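Local coordinates for 5-ketofructose reductase (Gluconobacter sp., PDB 7COK), which probably reduces 5-ketofructose to fructose with a nicotinamide cofactor, as a member of the shikimate dehydrogenase family, at residues Ile9-Phe14 with Glu61-Asn66; Pro22-Val27 with Tyr40-Val45; Leu36-Ile41 with Ile262-Thr267; Ala91-Ala96 with Asn106-Gly111; Leu252-Val257 with Leu268-Met273. All coordinates share one frame; numbering follows the deposited sequence.

Interaction 1 (Ile9-Phe14 with Glu61-Asn66); sequences ILTGSF and EWVGFN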
# COMPACT_ATOMS: atom_id res chain seq x y z
N ILE A 9 3.80 5.64 -6.33
CA ILE A 9 3.40 6.68 -5.38
C ILE A 9 2.33 6.04 -4.49
O ILE A 9 1.43 5.35 -5.00
CB ILE A 9 2.83 7.93 -6.10
CG1 ILE A 9 3.88 8.62 -7.00
CG2 ILE A 9 2.18 8.88 -5.09
CD1 ILE A 9 3.34 9.57 -8.06
N LEU A 10 2.45 6.23 -3.17
CA LEU A 10 1.53 5.59 -2.23
C LEU A 10 0.63 6.60 -1.58
O LEU A 10 1.07 7.65 -1.11
CB LEU A 10 2.30 4.81 -1.16
CG LEU A 10 3.20 3.69 -1.73
CD1 LEU A 10 4.04 3.09 -0.61
CD2 LEU A 10 2.35 2.62 -2.44
N THR A 11 -0.66 6.28 -1.59
CA THR A 11 -1.73 6.98 -0.91
C THR A 11 -2.62 5.88 -0.31
O THR A 11 -2.39 4.69 -0.57
CB THR A 11 -2.57 7.85 -1.90
OG1 THR A 11 -3.19 7.02 -2.90
CG2 THR A 11 -1.72 8.92 -2.57
N GLY A 12 -3.61 6.25 0.51
CA GLY A 12 -4.56 5.26 0.97
C GLY A 12 -5.51 5.81 2.00
O GLY A 12 -5.75 7.02 2.01
N SER A 13 -5.99 4.93 2.87
CA SER A 13 -7.04 5.27 3.82
C SER A 13 -6.91 4.50 5.12
O SER A 13 -6.49 3.34 5.12
CB SER A 13 -8.40 4.98 3.19
OG SER A 13 -9.48 5.08 4.11
N PHE A 14 -7.26 5.17 6.22
CA PHE A 14 -7.35 4.53 7.53
C PHE A 14 -8.79 4.67 7.99
O PHE A 14 -9.36 5.77 8.03
CB PHE A 14 -6.43 5.23 8.54
CG PHE A 14 -5.00 5.31 8.13
CD1 PHE A 14 -4.36 4.27 7.40
CD2 PHE A 14 -4.22 6.42 8.53
CE1 PHE A 14 -3.01 4.37 7.05
CE2 PHE A 14 -2.87 6.51 8.16
CZ PHE A 14 -2.26 5.50 7.44
N GLU A 61 6.75 6.71 3.42
CA GLU A 61 6.84 7.79 2.41
C GLU A 61 5.62 7.88 1.48
O GLU A 61 5.72 8.23 0.30
CB GLU A 61 8.18 7.71 1.64
CG GLU A 61 9.36 7.75 2.63
CD GLU A 61 10.72 8.09 2.06
OE1 GLU A 61 10.84 8.31 0.83
OE2 GLU A 61 11.67 8.16 2.87
N TRP A 62 4.44 7.57 2.02
CA TRP A 62 3.20 7.97 1.37
C TRP A 62 3.13 9.48 1.15
O TRP A 62 3.79 10.25 1.88
CB TRP A 62 2.02 7.55 2.23
CG TRP A 62 1.81 6.05 2.45
CD1 TRP A 62 2.75 5.05 2.41
CD2 TRP A 62 0.58 5.43 2.82
NE1 TRP A 62 2.16 3.83 2.68
CE2 TRP A 62 0.84 4.03 2.97
CE3 TRP A 62 -0.74 5.91 3.03
CZ2 TRP A 62 -0.16 3.10 3.33
CZ3 TRP A 62 -1.74 4.98 3.39
CH2 TRP A 62 -1.43 3.58 3.54
N VAL A 63 2.33 9.91 0.19
CA VAL A 63 2.15 11.34 -0.06
C VAL A 63 0.86 11.88 0.52
O VAL A 63 0.64 13.10 0.57
CB VAL A 63 2.29 11.71 -1.56
CG1 VAL A 63 3.65 11.26 -2.08
CG2 VAL A 63 1.17 11.10 -2.36
N GLY A 64 -0.02 10.98 0.95
CA GLY A 64 -1.29 11.36 1.52
C GLY A 64 -2.11 10.18 1.94
O GLY A 64 -1.81 9.05 1.55
N PHE A 65 -3.13 10.45 2.74
CA PHE A 65 -4.11 9.43 3.09
C PHE A 65 -5.41 10.07 3.52
O PHE A 65 -5.42 11.21 3.93
CB PHE A 65 -3.58 8.50 4.20
CG PHE A 65 -3.19 9.20 5.48
CD1 PHE A 65 -4.13 9.40 6.51
CD2 PHE A 65 -1.87 9.63 5.68
CE1 PHE A 65 -3.74 10.03 7.72
CE2 PHE A 65 -1.48 10.24 6.89
CZ PHE A 65 -2.42 10.44 7.90
N ASN A 66 -6.51 9.32 3.37
CA ASN A 66 -7.81 9.67 3.97
C ASN A 66 -7.99 9.04 5.31
O ASN A 66 -7.40 8.00 5.62
CB ASN A 66 -8.94 9.18 3.06
CG ASN A 66 -8.96 9.90 1.74
OD1 ASN A 66 -8.96 9.27 0.68
ND2 ASN A 66 -8.90 11.23 1.78
O HOH W 1 4.91 7.65 -2.26
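Strands 9-14 and 64-66 run side by side in parallel, 26° apart, with Ser13 and Asn66 paired as a bridge. Gly12 O accepts from Asn66 N at 2.8 Å. Phe14 N gives to Asn66 O at 2.9 Å. Val63 N gives to Leu10 O, and a water joins Leu10 N to Glu61 O. The Trp62 indole turns one face to Leu10 CB and Thr11 O. Leu10 CB stands over the five-membered ring, 3.9 Å from its centroid. Gly12 leaves room for Trp62 CZ3, which lies 3.7 Å from Gly12 N; a CB there would clash. These strands are neighbours in the mixed sheet of the substrate-binding domain. Phe14, Trp62 and Phe65 form an aromatic cluster. Phe65 CG lies between its backbone N and carbonyl carbon (chi1 58°), which presents the ring face to Phe14. Phe14 CE2 sits over the centre of that ring, 3.6 Å from Phe65 CD1, planes at 37°. Phe14 CE1 meets Trp62 CZ3 at 3.9 Å. With an alanine at Trp62, Leu10 CB would probably lose its ring face and a gap open beside Phe14 of this chain and Met60 of the second subunit. Val63 CG2 touches Thr11 CG2 at 3.6 Å and also Ile9 CG2.

Interaction 2 (Pro22-Val27 with Tyr40-Val45); sequences PTVAMV and YINCDV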
# COMPACT_ATOMS: atom_id res chain seq x y z
N PRO A 22 -15.73 2.01 -1.29
CA PRO A 22 -15.27 1.84 -2.68
C PRO A 22 -14.26 2.90 -3.19
O PRO A 22 -13.97 2.93 -4.38
CB PRO A 22 -16.58 1.93 -3.47
CG PRO A 22 -17.45 2.80 -2.66
CD PRO A 22 -17.01 2.73 -1.21
N THR A 23 -13.76 3.76 -2.30
CA THR A 23 -12.92 4.90 -2.69
C THR A 23 -11.68 4.39 -3.42
O THR A 23 -11.26 4.95 -4.44
CB THR A 23 -12.54 5.75 -1.45
OG1 THR A 23 -13.73 6.23 -0.82
CG2 THR A 23 -11.72 6.93 -1.86
N VAL A 24 -11.14 3.27 -2.94
CA VAL A 24 -9.99 2.61 -3.57
C VAL A 24 -10.22 2.39 -5.07
O VAL A 24 -9.36 2.73 -5.88
CB VAL A 24 -9.53 1.30 -2.83
CG1 VAL A 24 -10.66 0.28 -2.71
CG2 VAL A 24 -8.32 0.66 -3.53
N ALA A 25 -11.38 1.85 -5.43
CA ALA A 25 -11.67 1.55 -6.82
C ALA A 25 -11.84 2.84 -7.62
O ALA A 25 -11.33 2.96 -8.73
CB ALA A 25 -12.91 0.67 -6.92
N MET A 26 -12.55 3.80 -7.04
CA MET A 26 -12.75 5.06 -7.71
C MET A 26 -11.41 5.77 -8.01
O MET A 26 -11.11 6.15 -9.14
CB MET A 26 -13.68 5.94 -6.88
CG MET A 26 -13.98 7.27 -7.54
SD MET A 26 -14.89 8.38 -6.48
CE MET A 26 -13.67 8.84 -5.26
N VAL A 27 -10.61 5.93 -6.97
CA VAL A 27 -9.38 6.68 -7.08
C VAL A 27 -8.40 5.94 -8.00
O VAL A 27 -7.80 6.58 -8.83
CB VAL A 27 -8.78 6.95 -5.68
CG1 VAL A 27 -7.40 7.56 -5.80
CG2 VAL A 27 -9.71 7.89 -4.91
N TYR A 40 -3.68 3.30 -4.12
CA TYR A 40 -4.47 3.69 -2.96
C TYR A 40 -4.64 2.44 -2.12
O TYR A 40 -5.27 1.46 -2.55
CB TYR A 40 -5.83 4.18 -3.44
CG TYR A 40 -6.69 4.82 -2.35
CD1 TYR A 40 -7.47 4.04 -1.50
CD2 TYR A 40 -6.76 6.20 -2.22
CE1 TYR A 40 -8.30 4.62 -0.54
CE2 TYR A 40 -7.57 6.78 -1.25
CZ TYR A 40 -8.34 5.98 -0.43
OH TYR A 40 -9.17 6.57 0.53
N ILE A 41 -4.10 2.49 -0.89
CA ILE A 41 -4.09 1.36 0.01
C ILE A 41 -5.17 1.51 1.10
O ILE A 41 -5.03 2.34 2.01
CB ILE A 41 -2.68 1.16 0.64
CG1 ILE A 41 -1.54 1.18 -0.43
CG2 ILE A 41 -2.65 -0.09 1.50
CD1 ILE A 41 -1.72 0.27 -1.63
N ASN A 42 -6.22 0.70 1.00
CA ASN A 42 -7.36 0.75 1.91
C ASN A 42 -7.08 -0.12 3.13
O ASN A 42 -7.08 -1.36 3.06
CB ASN A 42 -8.60 0.25 1.16
CG ASN A 42 -9.89 0.40 1.96
OD1 ASN A 42 -10.02 1.30 2.77
ND2 ASN A 42 -10.86 -0.47 1.69
N CYS A 43 -6.80 0.54 4.26
CA CYS A 43 -6.36 -0.16 5.49
C CYS A 43 -7.42 -0.15 6.57
O CYS A 43 -8.07 0.86 6.81
CB CYS A 43 -5.13 0.52 6.06
SG CYS A 43 -3.72 0.61 4.94
N ASP A 44 -7.56 -1.29 7.24
CA ASP A 44 -8.45 -1.36 8.36
C ASP A 44 -7.64 -1.08 9.62
O ASP A 44 -6.87 -1.92 10.07
CB ASP A 44 -9.15 -2.70 8.42
CG ASP A 44 -10.41 -2.64 9.21
OD1 ASP A 44 -10.32 -2.49 10.44
OD2 ASP A 44 -11.50 -2.72 8.61
N VAL A 45 -7.82 0.12 10.15
CA VAL A 45 -6.99 0.60 11.25
C VAL A 45 -7.91 0.82 12.45
O VAL A 45 -8.88 1.58 12.37
CB VAL A 45 -6.28 1.94 10.88
CG1 VAL A 45 -5.55 2.51 12.07
CG2 VAL A 45 -5.30 1.75 9.73
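Tyr40 receives Thr23, Val24 and Val27, one turn of helix 23-27, on its phenol ring. Most of the contact is apolar. Val24 CB lies 3.7 Å from Tyr40 CD1. Val27 CG1 lies 3.9 Å from Tyr40 CD2. Both come from the same side of the ring plane. Thr23 brings its methyl to the far end, with CG2 3.5 Å from Tyr40 OH. The ring reaches all three because Tyr40 CG is anti to the backbone N (chi1 -171°), which sends the phenol out to the helix. Val24 also packs against backbone: its CG2 is 3.3 Å from Tyr40 O. Val24 CB and Asn42 CB come within 4.2 Å, a looser touch. The polar groups look to other partners. Tyr40 OH is hydrogen-bonded to Asn66 OD1, Thr23 OG1 to Asn21 OD1, and Asn42 ND2 to Cys18 O. Thr23 therefore turns its methyl, not its hydroxyl, to the phenol end. Helix and strand segments run almost exactly antiparallel, at 177°, with axes 8.3 Å apart. They are the helix and second strand of a beta-alpha-beta unit that starts with strand 9-15. Helix 248-264 packs close by, with Val260 on Val27 and Trp263 on Tyr40.

Interaction 3 (Leu36-Ile41 with Ile262-Thr267); sequences LDARYI and IWLGRT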
# COMPACT_ATOMS: atom_id res chain seq x y z
N LEU A 36 -0.89 7.24 -14.20
CA LEU A 36 -0.09 7.60 -13.04
C LEU A 36 0.23 6.33 -12.31
O LEU A 36 -0.66 5.50 -12.04
CB LEU A 36 -0.90 8.55 -12.14
CG LEU A 36 -0.35 9.89 -11.65
CD1 LEU A 36 -1.10 10.30 -10.38
CD2 LEU A 36 1.15 9.88 -11.41
N ASP A 37 1.52 6.14 -12.01
CA ASP A 37 1.94 4.99 -11.23
C ASP A 37 1.75 5.31 -9.74
O ASP A 37 2.69 5.66 -9.03
CB ASP A 37 3.36 4.55 -11.55
CG ASP A 37 3.80 3.36 -10.71
OD1 ASP A 37 2.91 2.64 -10.17
OD2 ASP A 37 5.03 3.15 -10.57
N ALA A 38 0.50 5.20 -9.32
CA ALA A 38 0.10 5.54 -7.95
C ALA A 38 -0.87 4.46 -7.50
O ALA A 38 -1.56 3.84 -8.32
CB ALA A 38 -0.54 6.93 -7.88
N ARG A 39 -0.91 4.23 -6.18
CA ARG A 39 -1.77 3.22 -5.58
C ARG A 39 -2.50 3.84 -4.41
O ARG A 39 -2.00 4.74 -3.77
CB ARG A 39 -0.93 2.06 -5.09
CG ARG A 39 -0.08 1.40 -6.18
CD ARG A 39 0.68 0.21 -5.65
NE ARG A 39 -0.23 -0.92 -5.54
CZ ARG A 39 0.13 -2.16 -5.23
NH1 ARG A 39 1.40 -2.45 -4.98
NH2 ARG A 39 -0.80 -3.09 -5.18
N TYR A 40 -3.68 3.30 -4.12
CA TYR A 40 -4.47 3.69 -2.96
C TYR A 40 -4.64 2.44 -2.12
O TYR A 40 -5.27 1.46 -2.55
CB TYR A 40 -5.83 4.18 -3.44
CG TYR A 40 -6.69 4.82 -2.35
CD1 TYR A 40 -7.47 4.04 -1.50
CD2 TYR A 40 -6.76 6.20 -2.22
CE1 TYR A 40 -8.30 4.62 -0.54
CE2 TYR A 40 -7.57 6.78 -1.25
CZ TYR A 40 -8.34 5.98 -0.43
OH TYR A 40 -9.17 6.57 0.53
N ILE A 41 -4.10 2.49 -0.89
CA ILE A 41 -4.09 1.36 0.01
C ILE A 41 -5.17 1.51 1.10
O ILE A 41 -5.03 2.34 2.01
CB ILE A 41 -2.68 1.16 0.64
CG1 ILE A 41 -1.54 1.18 -0.43
CG2 ILE A 41 -2.65 -0.09 1.50
CD1 ILE A 41 -1.72 0.27 -1.63
N ILE A 262 -4.80 17.73 -3.88
CA ILE A 262 -4.03 18.07 -2.67
C ILE A 262 -2.79 17.20 -2.56
O ILE A 262 -1.71 17.69 -2.25
CB ILE A 262 -4.92 17.99 -1.40
CG1 ILE A 262 -5.94 19.14 -1.40
CG2 ILE A 262 -4.09 18.04 -0.11
CD1 ILE A 262 -7.07 19.01 -0.39
N TRP A 263 -2.94 15.91 -2.80
CA TRP A 263 -1.84 14.96 -2.63
C TRP A 263 -0.75 15.03 -3.69
O TRP A 263 0.46 14.90 -3.37
CB TRP A 263 -2.37 13.53 -2.63
CG TRP A 263 -3.26 13.20 -1.48
CD1 TRP A 263 -3.31 13.82 -0.26
CD2 TRP A 263 -4.14 12.09 -1.40
NE1 TRP A 263 -4.23 13.19 0.54
CE2 TRP A 263 -4.74 12.11 -0.13
CE3 TRP A 263 -4.51 11.09 -2.31
CZ2 TRP A 263 -5.69 11.16 0.27
CZ3 TRP A 263 -5.44 10.15 -1.93
CH2 TRP A 263 -6.03 10.19 -0.64
N LEU A 264 -1.16 15.19 -4.94
CA LEU A 264 -0.26 14.91 -6.07
C LEU A 264 -0.20 15.98 -7.13
O LEU A 264 0.56 15.85 -8.09
CB LEU A 264 -0.65 13.59 -6.74
CG LEU A 264 -0.21 12.35 -5.98
CD1 LEU A 264 -0.90 11.15 -6.57
CD2 LEU A 264 1.31 12.22 -6.02
N GLY A 265 -1.01 17.02 -6.99
CA GLY A 265 -1.05 18.10 -7.98
C GLY A 265 -1.56 17.69 -9.35
O GLY A 265 -1.20 18.33 -10.33
N ARG A 266 -2.36 16.63 -9.41
CA ARG A 266 -3.01 16.16 -10.64
C ARG A 266 -4.52 16.21 -10.46
O ARG A 266 -5.02 15.91 -9.35
CB ARG A 266 -2.62 14.72 -11.00
CG ARG A 266 -1.45 14.58 -11.92
CD ARG A 266 -0.27 14.12 -11.10
NE ARG A 266 0.96 14.18 -11.88
CZ ARG A 266 2.15 14.45 -11.37
NH1 ARG A 266 2.30 14.71 -10.06
NH2 ARG A 266 3.20 14.47 -12.19
N THR A 267 -5.23 16.56 -11.53
CA THR A 267 -6.69 16.55 -11.57
C THR A 267 -7.11 15.29 -12.32
O THR A 267 -6.92 15.19 -13.55
CB THR A 267 -7.23 17.82 -12.25
OG1 THR A 267 -6.85 18.96 -11.46
CG2 THR A 267 -8.76 17.80 -12.42
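Leu36 meets Leu264 and Arg266 through the end of its side chain. Its CB points toward the segment 262-267 but makes no close contact with it. CG likewise serves only to carry the two methyls. CD1 does most of the touching: it lies 3.9 Å from Leu264 CD1 and 4.0 Å from Arg266 CD. CD2 comes obliquely to the guanidinium, 4.3 Å from Arg266 NE. The side chain takes a chi1 of -128°, far from a staggered value, and this turns the branch toward both partners. Leu264 CD1 also reaches Ala38 CB at 4.4 Å, so the strand continues the patch begun by Leu36.

Further along strand 38-41, Tyr40 comes to Trp263. Its CE2 lies in the plane of the indole, at the edge, 3.8 Å from Trp263 CH2. The indole N-H is turned away from this meeting and makes a weak hydrogen bond to Val95 O.

The segments join two distant parts of the sequence: the strand that is outermost in the substrate-binding domain's sheet within this chain, and the end of helix 248-264. Gly265, with positive phi, is where the chain leaves the helix. Arg266 then folds back, and its NH1 gives to Leu264 O at 2.9 Å, which helps to keep the guanidinium near Leu264. A crystal neighbour also touches Arg266.

The closest touches between the segments are carbon against carbon, Arg266 joining through CD. The contact therefore rests on shape and on burial of apolar surface. The exposed Arg266 contributes its stem while its charged end bonds within its own segment.

Interaction 4 (Ala91-Ala96 with Asn106-Gly111); sequences AVNCVA and NTDGKG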
# COMPACT_ATOMS: atom_id res chain seq x y z
N ALA A 91 -12.68 18.41 12.34
CA ALA A 91 -12.44 17.07 11.85
C ALA A 91 -11.65 17.14 10.55
O ALA A 91 -11.75 18.13 9.82
CB ALA A 91 -13.77 16.34 11.64
N VAL A 92 -10.89 16.08 10.27
CA VAL A 92 -10.04 15.95 9.09
C VAL A 92 -10.30 14.59 8.43
O VAL A 92 -10.33 13.54 9.09
CB VAL A 92 -8.55 16.07 9.51
CG1 VAL A 92 -7.64 15.48 8.43
CG2 VAL A 92 -8.17 17.51 9.75
N ASN A 93 -10.46 14.60 7.11
CA ASN A 93 -10.63 13.38 6.35
C ASN A 93 -9.58 13.22 5.26
O ASN A 93 -9.61 12.21 4.59
CB ASN A 93 -12.03 13.32 5.73
CG ASN A 93 -12.20 14.33 4.61
OD1 ASN A 93 -12.14 15.52 4.84
ND2 ASN A 93 -12.40 13.86 3.40
N CYS A 94 -8.71 14.20 5.05
CA CYS A 94 -7.72 14.16 3.98
C CYS A 94 -6.43 14.77 4.49
O CYS A 94 -6.39 15.97 4.83
CB CYS A 94 -8.24 14.95 2.79
SG CYS A 94 -7.09 15.03 1.38
N VAL A 95 -5.40 13.95 4.55
CA VAL A 95 -4.09 14.37 5.06
C VAL A 95 -3.09 14.34 3.93
O VAL A 95 -2.99 13.36 3.22
CB VAL A 95 -3.62 13.47 6.24
CG1 VAL A 95 -2.20 13.87 6.72
CG2 VAL A 95 -4.61 13.52 7.39
N ALA A 96 -2.34 15.43 3.77
CA ALA A 96 -1.21 15.47 2.86
C ALA A 96 0.06 15.32 3.67
O ALA A 96 0.13 15.83 4.80
CB ALA A 96 -1.17 16.78 2.12
N ASN A 106 -10.23 19.13 5.45
CA ASN A 106 -11.54 18.55 5.44
C ASN A 106 -12.18 18.82 4.10
O ASN A 106 -12.26 19.95 3.69
CB ASN A 106 -12.40 19.11 6.57
CG ASN A 106 -13.70 18.35 6.72
OD1 ASN A 106 -14.53 18.31 5.80
ND2 ASN A 106 -13.87 17.71 7.85
N THR A 107 -12.56 17.76 3.41
CA THR A 107 -13.17 17.92 2.07
C THR A 107 -14.60 17.40 2.01
O THR A 107 -15.18 17.32 0.92
CB THR A 107 -12.34 17.23 0.98
OG1 THR A 107 -12.41 15.82 1.20
CG2 THR A 107 -10.88 17.76 0.97
N ASP A 108 -15.18 17.07 3.16
CA ASP A 108 -16.54 16.52 3.23
C ASP A 108 -17.62 17.50 2.77
O ASP A 108 -18.73 17.08 2.42
CB ASP A 108 -16.88 16.02 4.64
CG ASP A 108 -16.20 14.70 4.97
OD1 ASP A 108 -15.76 14.00 4.04
OD2 ASP A 108 -16.14 14.35 6.16
N GLY A 109 -17.31 18.79 2.76
CA GLY A 109 -18.22 19.77 2.20
C GLY A 109 -17.74 20.28 0.85
O GLY A 109 -18.49 20.97 0.17
N LYS A 110 -16.50 19.95 0.47
CA LYS A 110 -15.91 20.51 -0.77
C LYS A 110 -16.40 19.81 -2.03
O LYS A 110 -16.43 20.45 -3.08
CB LYS A 110 -14.37 20.44 -0.71
CG LYS A 110 -13.74 21.37 0.32
CD LYS A 110 -12.21 21.41 0.21
CE LYS A 110 -11.55 22.21 1.34
NZ LYS A 110 -12.01 23.62 1.44
N GLY A 111 -16.74 18.51 -1.95
CA GLY A 111 -17.32 17.80 -3.11
C GLY A 111 -18.61 18.48 -3.51
O GLY A 111 -18.85 18.75 -4.68
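Asn93 grips Thr107 with both ends of its amide, at a classic beta bulge where Asn93 and Cys94 face His105. This pair is the tight part of the contact. Asn93 OD1 accepts from Thr107 N at 2.7 Å, on a lone pair. Asn93 ND2 gives to Thr107 OG1 at 2.9 Å, nearly straight and in the amide plane. Asn93 CG lies between its backbone N and carbonyl carbon (chi1 70°), which aims the amide at the turn. Two bonds thus fix the amide's rotation. A leucine in place of Asn93 would probably leave Thr107 N without its acceptor and Thr107 OG1 without the amide donor. The looser side is at Asp108, which is partly exposed. Its OD1 stands 3.4 Å from Asn93 ND2 at a poor angle, while its OD2 makes a salt bridge with Lys72. A lysine-aspartate pair is catalytic in shikimate dehydrogenases, and the Lys72-Asp108 pair may correspond to it. Cys94 CB only brushes Thr107 CG2, at 4.3 Å. Asn106 spans the turn leading to helix 110-117: its OD1 accepts from Asp108 N, an Asx turn. Its ND2 gives to Ala91 O at 2.9 Å, approaching from above that carbonyl's plane.

Interaction 5 (Leu252-Val257 with Leu268-Met273); sequences LVNQGV and LDSAVM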
# COMPACT_ATOMS: atom_id res chain seq x y z
N LEU A 252 -19.10 12.79 -4.38
CA LEU A 252 -18.04 11.87 -4.01
C LEU A 252 -16.89 11.89 -5.01
O LEU A 252 -15.72 11.92 -4.61
CB LEU A 252 -18.61 10.46 -3.91
CG LEU A 252 -19.07 9.88 -2.58
CD1 LEU A 252 -19.35 8.40 -2.82
CD2 LEU A 252 -18.05 10.06 -1.47
N VAL A 253 -17.21 11.91 -6.30
CA VAL A 253 -16.17 12.01 -7.32
C VAL A 253 -15.36 13.29 -7.13
O VAL A 253 -14.12 13.25 -7.11
CB VAL A 253 -16.78 11.89 -8.73
CG1 VAL A 253 -15.75 12.22 -9.80
CG2 VAL A 253 -17.31 10.48 -8.93
N ASN A 254 -16.06 14.41 -6.95
CA ASN A 254 -15.37 15.68 -6.71
C ASN A 254 -14.47 15.67 -5.50
O ASN A 254 -13.40 16.27 -5.52
CB ASN A 254 -16.35 16.85 -6.64
CG ASN A 254 -16.92 17.21 -8.00
OD1 ASN A 254 -16.24 17.05 -9.02
ND2 ASN A 254 -18.15 17.72 -8.03
N GLN A 255 -14.91 15.00 -4.44
CA GLN A 255 -14.12 14.90 -3.22
C GLN A 255 -12.81 14.14 -3.48
O GLN A 255 -11.74 14.52 -3.01
CB GLN A 255 -14.93 14.17 -2.18
CG GLN A 255 -14.26 14.12 -0.83
CD GLN A 255 -15.26 13.89 0.29
OE1 GLN A 255 -14.91 14.10 1.44
NE2 GLN A 255 -16.50 13.48 -0.04
N GLY A 256 -12.92 13.06 -4.25
CA GLY A 256 -11.72 12.30 -4.66
C GLY A 256 -10.80 13.11 -5.54
O GLY A 256 -9.57 13.01 -5.40
N VAL A 257 -11.37 13.87 -6.48
CA VAL A 257 -10.58 14.75 -7.34
C VAL A 257 -9.82 15.79 -6.51
O VAL A 257 -8.60 15.96 -6.68
CB VAL A 257 -11.43 15.43 -8.43
CG1 VAL A 257 -10.64 16.53 -9.17
CG2 VAL A 257 -11.95 14.40 -9.41
N LEU A 268 -7.63 14.30 -11.59
CA LEU A 268 -8.09 13.05 -12.21
C LEU A 268 -9.36 13.24 -13.02
O LEU A 268 -10.07 14.24 -12.87
CB LEU A 268 -8.24 11.92 -11.18
CG LEU A 268 -7.00 11.62 -10.33
CD1 LEU A 268 -7.35 10.53 -9.32
CD2 LEU A 268 -5.75 11.30 -11.14
N ASP A 269 -9.64 12.25 -13.88
CA ASP A 269 -10.78 12.29 -14.78
C ASP A 269 -12.06 11.93 -14.01
O ASP A 269 -12.22 10.78 -13.55
CB ASP A 269 -10.54 11.31 -15.92
CG ASP A 269 -11.63 11.34 -16.97
OD1 ASP A 269 -11.65 12.29 -17.76
OD2 ASP A 269 -12.45 10.40 -16.99
N SER A 270 -12.99 12.89 -13.91
CA SER A 270 -14.26 12.66 -13.22
C SER A 270 -15.13 11.59 -13.87
O SER A 270 -15.76 10.82 -13.15
CB SER A 270 -15.08 13.95 -13.05
OG SER A 270 -14.42 14.89 -12.22
N ALA A 271 -15.17 11.56 -15.21
CA ALA A 271 -16.02 10.60 -15.91
C ALA A 271 -15.72 9.14 -15.55
O ALA A 271 -16.63 8.37 -15.24
CB ALA A 271 -16.00 10.83 -17.43
N VAL A 272 -14.44 8.76 -15.54
CA VAL A 272 -14.10 7.38 -15.24
C VAL A 272 -14.28 7.05 -13.76
O VAL A 272 -14.69 5.92 -13.42
CB VAL A 272 -12.71 6.97 -15.77
CG1 VAL A 272 -12.54 5.45 -15.79
CG2 VAL A 272 -12.55 7.43 -17.19
N MET A 273 -14.07 8.05 -12.91
CA MET A 273 -14.29 7.86 -11.49
C MET A 273 -15.78 7.61 -11.22
O MET A 273 -16.16 6.67 -10.51
CB MET A 273 -13.77 9.06 -10.71
CG MET A 273 -12.25 9.11 -10.79
SD MET A 273 -11.60 10.64 -10.12
CE MET A 273 -11.71 10.29 -8.37
O HOH W 2 -7.47 14.83 -8.79
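Val257 O accepts from a water at 2.6 Å, and the same water accepts from Leu268 N at 2.9 Å. This water ties the helix 252-257 to the residues that lead into the next helix. Beside it, Val257 CG2 lies 3.9 Å from Leu268 O.

The side chains of the interface are mostly apolar. Val253 turns toward the second helix. Its CG1, set opposite the backbone N (chi1 171°), comes between Ser270 and Met273. It lies 3.7 Å from Ser270 CB and 3.8 Å from Met273 CB. One turn on, Val257 CG2 packs against Met273 SD at 3.8 Å and also touches Ser270 OG. The Ser270 hydroxyl thus lies against valine methyls, with no bond to the other helix.

The segments belong to two consecutive helices, 248-264 and 270-281, packed against each other across a short connection. They lie in the C-terminal domain region of the shikimate dehydrogenase family. Asp269 is the N-cap of the second helix. Its OD2 accepts from Val272 N, which satisfies one of the amides of the first turn.

Met273 reaches across to the backbone of the first helix. Its chain bends at chi3 (78°), which brings CE over the backbone, 4.1 Å from Gly256 C. Gly256 makes room for it, since a CB there would come very close to the methyl. Met26 of helix 23-34 packs on both Val253 and Met273, and His33 of that helix touches Asp269 and Val272.

In the fold
Interactions 1, 2 and 4 are buried; 3 and 5 are partly buried. Interactions 1 and 2 share the sheet of the substrate-binding domain: the first joins strands by backbone bonds and aromatic packing, the second lays a helix on strand 38-44. Interaction 3 uses the same strand and shares Tyr40, but is exposed at Arg266. Tyr40 OH, bonded to Asn66 OD1, links all three. Interactions 1 and 4 meet where strands 64-67 and 94-98 are neighbours. Interaction 4 is held by three hydrogen bonds that all use side chains, where those of interaction 1 are backbone to backbone. Interactions 3 and 5 both use helix 248-264, and Met26 connects 2 and 5. Interactions 1, 2 and 3 touch the second subunit; 4 and 5 do not.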